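Local coordinates for protein Udp-n-acetylglucosamine pyrophosphorylase (Trypanosoma brucei, PDB 4BQH) that probably catalyses the formation of UDP-N-acetylglucosamine and diphosphate from UTP and N-acetyl-alpha-D-glucosamine 1-phosphate, at residues A[379-384]-A[402-407]; A[319-324]-A[354-359]. All blocks are in the same frame, centred on the assembly; numbering follows the deposited sequence.

Contact 1 lies nearer the surface and contact 2 is buried, with their centres about 13 Å apart. In contact 1 a turn, 402-407, folds against the start of a hairpin strand beside the inhibitor; aromatic side chains, a carboxylate and a bridging water do the work, with no direct hydrogen bond between the two segments. In contact 2 the backbones themselves are bonded, and 319-324 meets 354-359 through a short bridge between strands of different sheets. The two sites share no secondary-structure element, yet they adjoin: F407 CE2 packs 3.9 Å from F321 CE2, and F404 CD2 lies 3.8 Å from N356 ND2.

Contact 1 (A[379-384]-A[402-407]); sequences QYHAAR and FLFDLF. With 9VU ((3S)-3-[2-(1,3-benzodioxol-5-yl)-2-oxidanylidene-ethyl]-4-bromanyl-5-methyl-3-oxidanyl-1H-indol-2-one), chain C.
The imidazole of H381 has a phenyl edge over one face and a carboxylate at its rim, yet no direct hydrogen bond crosses to D405: ND1 lies 3.4 Å from D405 OD2 at a poor angle and is instead weakly bonded to E400 O. The carboxylate approaches the imidazole at its edge, the two planes 34° apart. Over one imidazole face comes F402, whose edge points at it in an edge-to-face pair with centroids 5.3 Å apart; F402 CE2 is 3.8 Å from H381 ND1. F404 adds a looser, oblique contact, its CE1 4.1 Å from H381 CE1. Its CG stands between the backbone N and the carbonyl carbon (chi1 66°), which lays one ring face over the CB of F402. A flat, partly polar histidine suits this place, since its face can meet a phenyl edge while its rim adjoins a carboxylate. Aspartate suits the turn because its two oxygens divide the work. OD2 accepts from F402 N, 2.8 Å away, on the anti side, so fixing the turn; OD1 accepts from a water, which also donates to Q379 O and so joins the two segments. Y380, next to H381, has its hydroxyl 3.3 Å (OH to CAV) from the benzodioxole of the inhibitor 9VU, while its ring meets F54 of helix 51-64. H381, F402 and F404 form an aromatic cluster where the chain leaving the hairpin 381-387/394-400 turns back onto its first strand, beside the pocket of an allosteric inhibitor.

Contact 2 (A[319-324]-A[354-359]); sequences GVFVRA and CANISS
The ring of F321 receives C354 O at its edge, in plane, with CD1 3.8 Å from that oxygen. The amide of N356 stands almost perpendicular to the ring, planes 84° apart, and its OD1 comes obliquely to CE1 at 3.6 Å. V306, T308, V330 and F423 also touch the F321 side chain, a largely apolar setting that suits a large aromatic residue. The amide oxygen is held in turn by S358 N, which donates from above the amide plane, 61° out of it. CG of N356 lies anti to its own backbone N (chi1 180°), which sets CG beside the carbonyl carbon, from where OD1 can take the N-H of S358: an Asx turn, just where the chain rounds a corner.

Beneath these side chains the backbones are joined by two nearly straight bonds, N356 N to G319 O at 2.9 Å and F321 N to C354 O at 3.0 Å. Between them V320 and A355 form an antiparallel, non-hydrogen-bonded pair, each CA making a CA-H...O contact with one of the same carbonyls. G319 and A355, being small, suit this close approach. Beyond F321 a water takes over, donating to F321 O and accepting from C354 N. This single beta bridge ties the three-stranded antiparallel sheet containing 320-324 to strand 355-357 of the large mixed sheet, consistent with a small sheet abutting the central sheet of a GT-A-type nucleotidyltransferase fold.

Contact 1 (A[379-384]-A[402-407])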
loop_
_atom_site.group_PDB
_atom_site.type_symbol
_atom_site.label_atom_id
_atom_site.label_comp_id
_atom_site.label_asym_id
_atom_site.label_seq_id
_atom_site.Cartn_x
_atom_site.Cartn_y
_atom_site.Cartn_z
ATOM N N GLN A 379 16.644 14.501 -1.429
ATOM C CA GLN A 379 17.365 13.258 -1.075
ATOM C C GLN A 379 16.686 11.997 -1.595
ATOM O O GLN A 379 16.249 11.122 -0.829
ATOM C CB GLN A 379 17.609 13.214 0.442
ATOM C CG GLN A 379 18.446 14.409 0.882
ATOM C CD GLN A 379 18.952 14.312 2.310
ATOM O OE1 GLN A 379 18.531 13.443 3.086
ATOM N NE2 GLN A 379 19.866 15.212 2.671
ATOM N N TYR A 380 16.621 11.889 -2.918
ATOM C CA TYR A 380 16.035 10.691 -3.529
ATOM C C TYR A 380 17.082 9.591 -3.611
ATOM O O TYR A 380 18.275 9.817 -3.332
ATOM C CB TYR A 380 15.501 11.013 -4.940
ATOM C CG TYR A 380 14.188 11.773 -5.013
ATOM C CD1 TYR A 380 14.003 12.983 -4.328
ATOM C CD2 TYR A 380 13.147 11.314 -5.823
ATOM C CE1 TYR A 380 12.819 13.708 -4.440
ATOM C CE2 TYR A 380 11.957 12.019 -5.924
ATOM C CZ TYR A 380 11.799 13.216 -5.239
ATOM O OH TYR A 380 10.637 13.935 -5.348
ATOM N N HIS A 381 16.628 8.401 -4.001
ATOM C CA HIS A 381 17.490 7.242 -4.160
ATOM C C HIS A 381 17.833 7.086 -5.624
ATOM O O HIS A 381 16.950 6.839 -6.457
ATOM C CB HIS A 381 16.757 6.005 -3.661
ATOM C CG HIS A 381 16.435 6.043 -2.193
ATOM N ND1 HIS A 381 15.377 6.730 -1.691
ATOM C CD2 HIS A 381 17.053 5.429 -1.113
ATOM C CE1 HIS A 381 15.333 6.581 -0.356
ATOM N NE2 HIS A 381 16.357 5.781 0.007
ATOM N N ALA A 382 19.112 7.255 -5.957
ATOM C CA ALA A 382 19.562 7.202 -7.352
ATOM C C ALA A 382 20.130 5.822 -7.645
ATOM O O ALA A 382 20.830 5.224 -6.799
ATOM C CB ALA A 382 20.636 8.259 -7.592
ATOM N N ALA A 383 19.836 5.296 -8.821
ATOM C CA ALA A 383 20.392 4.018 -9.241
ATOM C C ALA A 383 20.817 4.123 -10.703
ATOM O O ALA A 383 20.132 4.755 -11.492
ATOM C CB ALA A 383 19.368 2.893 -9.064
ATOM N N ARG A 384 21.963 3.525 -11.038
ATOM C CA ARG A 384 22.426 3.430 -12.428
ATOM C C ARG A 384 21.807 2.207 -13.051
ATOM O O ARG A 384 21.859 1.119 -12.474
ATOM C CB ARG A 384 23.961 3.303 -12.512
ATOM C CG ARG A 384 24.744 4.449 -11.918
ATOM C CD ARG A 384 25.503 4.023 -10.659
ATOM N NE ARG A 384 25.893 5.187 -9.852
ATOM C CZ ARG A 384 27.068 5.812 -9.924
ATOM N NH1 ARG A 384 28.018 5.388 -10.757
ATOM N NH2 ARG A 384 27.296 6.865 -9.149
ATOM N N PHE A 402 10.375 7.159 -1.368
ATOM C CA PHE A 402 9.411 6.284 -0.674
ATOM C C PHE A 402 8.755 7.021 0.473
ATOM O O PHE A 402 9.292 8.034 0.949
ATOM C CB PHE A 402 10.143 5.040 -0.154
ATOM C CG PHE A 402 10.876 4.343 -1.232
ATOM C CD1 PHE A 402 10.172 3.589 -2.174
ATOM C CD2 PHE A 402 12.236 4.550 -1.406
ATOM C CE1 PHE A 402 10.837 3.008 -3.239
ATOM C CE2 PHE A 402 12.917 3.943 -2.469
ATOM C CZ PHE A 402 12.210 3.175 -3.385
ATOM N N LEU A 403 7.593 6.538 0.904
ATOM C CA LEU A 403 6.909 7.130 2.025
ATOM C C LEU A 403 7.889 7.323 3.182
ATOM O O LEU A 403 7.936 8.407 3.769
ATOM C CB LEU A 403 5.708 6.268 2.439
ATOM C CG LEU A 403 4.575 6.466 1.426
ATOM C CD1 LEU A 403 3.802 5.193 1.181
ATOM C CD2 LEU A 403 3.680 7.544 1.962
ATOM N N PHE A 404 8.716 6.314 3.454
ATOM C CA PHE A 404 9.632 6.388 4.611
ATOM C C PHE A 404 10.659 7.509 4.534
ATOM O O PHE A 404 11.212 7.897 5.548
ATOM C CB PHE A 404 10.316 5.041 4.960
ATOM C CG PHE A 404 11.275 4.519 3.903
ATOM C CD1 PHE A 404 12.521 5.132 3.684
ATOM C CD2 PHE A 404 10.941 3.387 3.146
ATOM C CE1 PHE A 404 13.393 4.661 2.712
ATOM C CE2 PHE A 404 11.839 2.896 2.182
ATOM C CZ PHE A 404 13.060 3.527 1.975
ATOM N N ASP A 405 10.915 8.038 3.342
ATOM C CA ASP A 405 11.871 9.149 3.235
ATOM C C ASP A 405 11.317 10.401 3.910
ATOM O O ASP A 405 12.076 11.314 4.257
ATOM C CB ASP A 405 12.160 9.448 1.754
ATOM C CG ASP A 405 13.059 8.401 1.109
ATOM O OD1 ASP A 405 14.133 8.060 1.682
ATOM O OD2 ASP A 405 12.728 7.955 -0.007
ATOM N N LEU A 406 9.991 10.459 4.062
ATOM C CA LEU A 406 9.370 11.633 4.670
ATOM C C LEU A 406 9.098 11.478 6.170
ATOM O O LEU A 406 8.630 12.435 6.812
ATOM C CB LEU A 406 8.068 11.995 3.937
ATOM C CG LEU A 406 8.228 12.629 2.533
ATOM C CD1 LEU A 406 8.981 13.948 2.536
ATOM C CD2 LEU A 406 8.912 11.645 1.614
ATOM N N PHE A 407 9.356 10.304 6.737
ATOM C CA PHE A 407 8.996 10.126 8.148
ATOM C C PHE A 407 9.842 10.996 9.081
ATOM O O PHE A 407 9.447 11.245 10.216
ATOM C CB PHE A 407 9.086 8.661 8.595
ATOM C CG PHE A 407 8.125 7.747 7.877
ATOM C CD1 PHE A 407 6.975 8.242 7.293
ATOM C CD2 PHE A 407 8.363 6.369 7.856
ATOM C CE1 PHE A 407 6.081 7.379 6.638
ATOM C CE2 PHE A 407 7.493 5.505 7.205
ATOM C CZ PHE A 407 6.361 6.019 6.595
HETATM O OAN 9VU C . 8.331 17.964 -8.924
HETATM C CAH 9VU C . 7.394 17.977 -8.102
HETATM N NAG 9VU C . 6.238 18.616 -8.298
HETATM C CAC 9VU C . 5.457 18.456 -7.195
HETATM C CAB 9VU C . 4.235 18.946 -6.959
HETATM C CAA 9VU C . 3.549 18.728 -5.754
HETATM C CAF 9VU C . 4.196 17.977 -4.765
HETATM C CAJ 9VU C . 3.538 17.731 -3.513
HETATM C CAE 9VU C . 5.487 17.483 -5.062
HETATM BR BRA 9VU C . 6.303 16.413 -3.721
HETATM C CAD 9VU C . 6.105 17.716 -6.253
HETATM C CAI 9VU C . 7.390 17.379 -6.811
HETATM O OAL 9VU C . 8.426 18.030 -6.072
HETATM C CAM 9VU C . 7.772 15.875 -6.772
HETATM C CAO 9VU C . 6.900 14.989 -7.686
HETATM O OAP 9VU C . 6.127 15.553 -8.475
HETATM C CAQ 9VU C . 7.070 13.575 -7.612
HETATM C CAV 9VU C . 7.738 12.947 -6.558
HETATM C CAU 9VU C . 7.895 11.612 -6.516
HETATM O OAY 9VU C . 8.505 10.854 -5.558
HETATM C CAX 9VU C . 8.735 9.580 -6.222
HETATM O OAW 9VU C . 7.672 9.512 -7.181
HETATM C CAT 9VU C . 7.396 10.821 -7.465
HETATM C CAS 9VU C . 6.726 11.350 -8.503
HETATM C CAR 9VU C . 6.539 12.728 -8.594
HETATM O O HOH W 1 16.364 10.037 1.604
#

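Contact 2 (A[319-324]-A[354-359])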
loop_
_atom_site.group_PDB
_atom_site.type_symbol
_atom_site.label_atom_id
_atom_site.label_comp_id
_atom_site.label_asym_id
_atom_site.label_seq_id
_atom_site.Cartn_x
_atom_site.Cartn_y
_atom_site.Cartn_z
ATOM N N GLY A 319 14.313 -3.876 3.713
ATOM C CA GLY A 319 14.764 -2.721 4.473
ATOM C C GLY A 319 14.310 -2.867 5.916
ATOM O O GLY A 319 13.328 -3.545 6.179
ATOM N N VAL A 320 15.052 -2.268 6.853
ATOM C CA VAL A 320 14.659 -2.293 8.275
ATOM C C VAL A 320 14.526 -0.890 8.817
ATOM O O VAL A 320 15.208 0.042 8.352
ATOM C CB VAL A 320 15.619 -3.096 9.181
ATOM C CG1 VAL A 320 15.625 -4.586 8.767
ATOM C CG2 VAL A 320 17.031 -2.504 9.116
ATOM N N PHE A 321 13.588 -0.726 9.761
ATOM C CA PHE A 321 13.405 0.591 10.381
ATOM C C PHE A 321 14.486 0.901 11.392
ATOM O O PHE A 321 14.903 0.028 12.186
ATOM C CB PHE A 321 12.032 0.720 11.026
ATOM C CG PHE A 321 10.968 1.094 10.044
ATOM C CD1 PHE A 321 10.309 0.113 9.339
ATOM C CD2 PHE A 321 10.674 2.437 9.779
ATOM C CE1 PHE A 321 9.351 0.447 8.388
ATOM C CE2 PHE A 321 9.697 2.785 8.849
ATOM C CZ PHE A 321 9.052 1.773 8.140
ATOM N N VAL A 322 14.951 2.148 11.340
ATOM C CA VAL A 322 15.996 2.634 12.251
ATOM C C VAL A 322 15.658 4.064 12.666
ATOM O O VAL A 322 14.881 4.749 11.999
ATOM C CB VAL A 322 17.392 2.642 11.577
ATOM C CG1 VAL A 322 17.718 1.285 10.946
ATOM C CG2 VAL A 322 17.487 3.726 10.511
ATOM N N ARG A 323 16.270 4.508 13.761
ATOM C CA ARG A 323 16.225 5.920 14.136
ATOM C C ARG A 323 17.654 6.453 14.135
ATOM O O ARG A 323 18.548 5.865 14.756
ATOM C CB ARG A 323 15.601 6.102 15.516
ATOM C CG ARG A 323 15.190 7.550 15.762
ATOM C CD ARG A 323 14.635 7.764 17.153
ATOM N NE ARG A 323 15.685 7.691 18.159
ATOM C CZ ARG A 323 15.458 7.686 19.470
ATOM N NH1 ARG A 323 14.214 7.740 19.924
ATOM N NH2 ARG A 323 16.475 7.608 20.318
ATOM N N ALA A 324 17.869 7.548 13.427
ATOM C CA ALA A 324 19.205 8.143 13.326
ATOM C C ALA A 324 19.117 9.597 13.707
ATOM O O ALA A 324 18.369 10.360 13.091
ATOM C CB ALA A 324 19.735 7.998 11.917
ATOM N N CYS A 354 12.878 -5.043 12.600
ATOM C CA CYS A 354 11.568 -4.504 12.160
ATOM C C CYS A 354 11.635 -4.266 10.665
ATOM O O CYS A 354 11.998 -3.177 10.222
ATOM C CB CYS A 354 11.219 -3.213 12.907
ATOM S SG CYS A 354 10.975 -3.476 14.683
ATOM N N ALA A 355 11.335 -5.306 9.894
ATOM C CA ALA A 355 11.386 -5.206 8.421
ATOM C C ALA A 355 10.195 -4.444 7.833
ATOM O O ALA A 355 9.041 -4.633 8.237
ATOM C CB ALA A 355 11.479 -6.603 7.807
ATOM N N ASN A 356 10.500 -3.589 6.858
ATOM C CA ASN A 356 9.522 -2.767 6.189
ATOM C C ASN A 356 8.636 -3.589 5.241
ATOM O O ASN A 356 9.127 -4.119 4.256
ATOM C CB ASN A 356 10.265 -1.663 5.415
ATOM C CG ASN A 356 9.317 -0.748 4.677
ATOM O OD1 ASN A 356 8.178 -0.545 5.107
ATOM N ND2 ASN A 356 9.772 -0.196 3.560
ATOM N N ILE A 357 7.332 -3.675 5.528
ATOM C CA ILE A 357 6.397 -4.358 4.613
ATOM C C ILE A 357 5.509 -3.355 3.831
ATOM O O ILE A 357 4.495 -3.731 3.226
ATOM C CB ILE A 357 5.563 -5.458 5.317
ATOM C CG1 ILE A 357 4.666 -4.875 6.419
ATOM C CG2 ILE A 357 6.492 -6.540 5.891
ATOM C CD1 ILE A 357 3.449 -5.734 6.717
ATOM N N SER A 358 5.921 -2.092 3.818
ATOM C CA SER A 358 5.245 -1.026 3.064
ATOM C C SER A 358 3.754 -0.972 3.387
ATOM O O SER A 358 2.903 -0.942 2.489
ATOM C CB SER A 358 5.481 -1.154 1.550
ATOM O OG SER A 358 6.864 -1.282 1.330
ATOM N N SER A 359 3.449 -0.956 4.676
ATOM C CA SER A 359 2.082 -0.831 5.129
ATOM C C SER A 359 2.074 0.272 6.196
ATOM O O SER A 359 2.673 0.101 7.261
ATOM C CB SER A 359 1.619 -2.151 5.725
ATOM O OG SER A 359 0.297 -2.015 6.210
HETATM O O HOH W 2 11.864 -3.658 2.234
HETATM O O HOH W 3 14.746 -2.714 12.885
#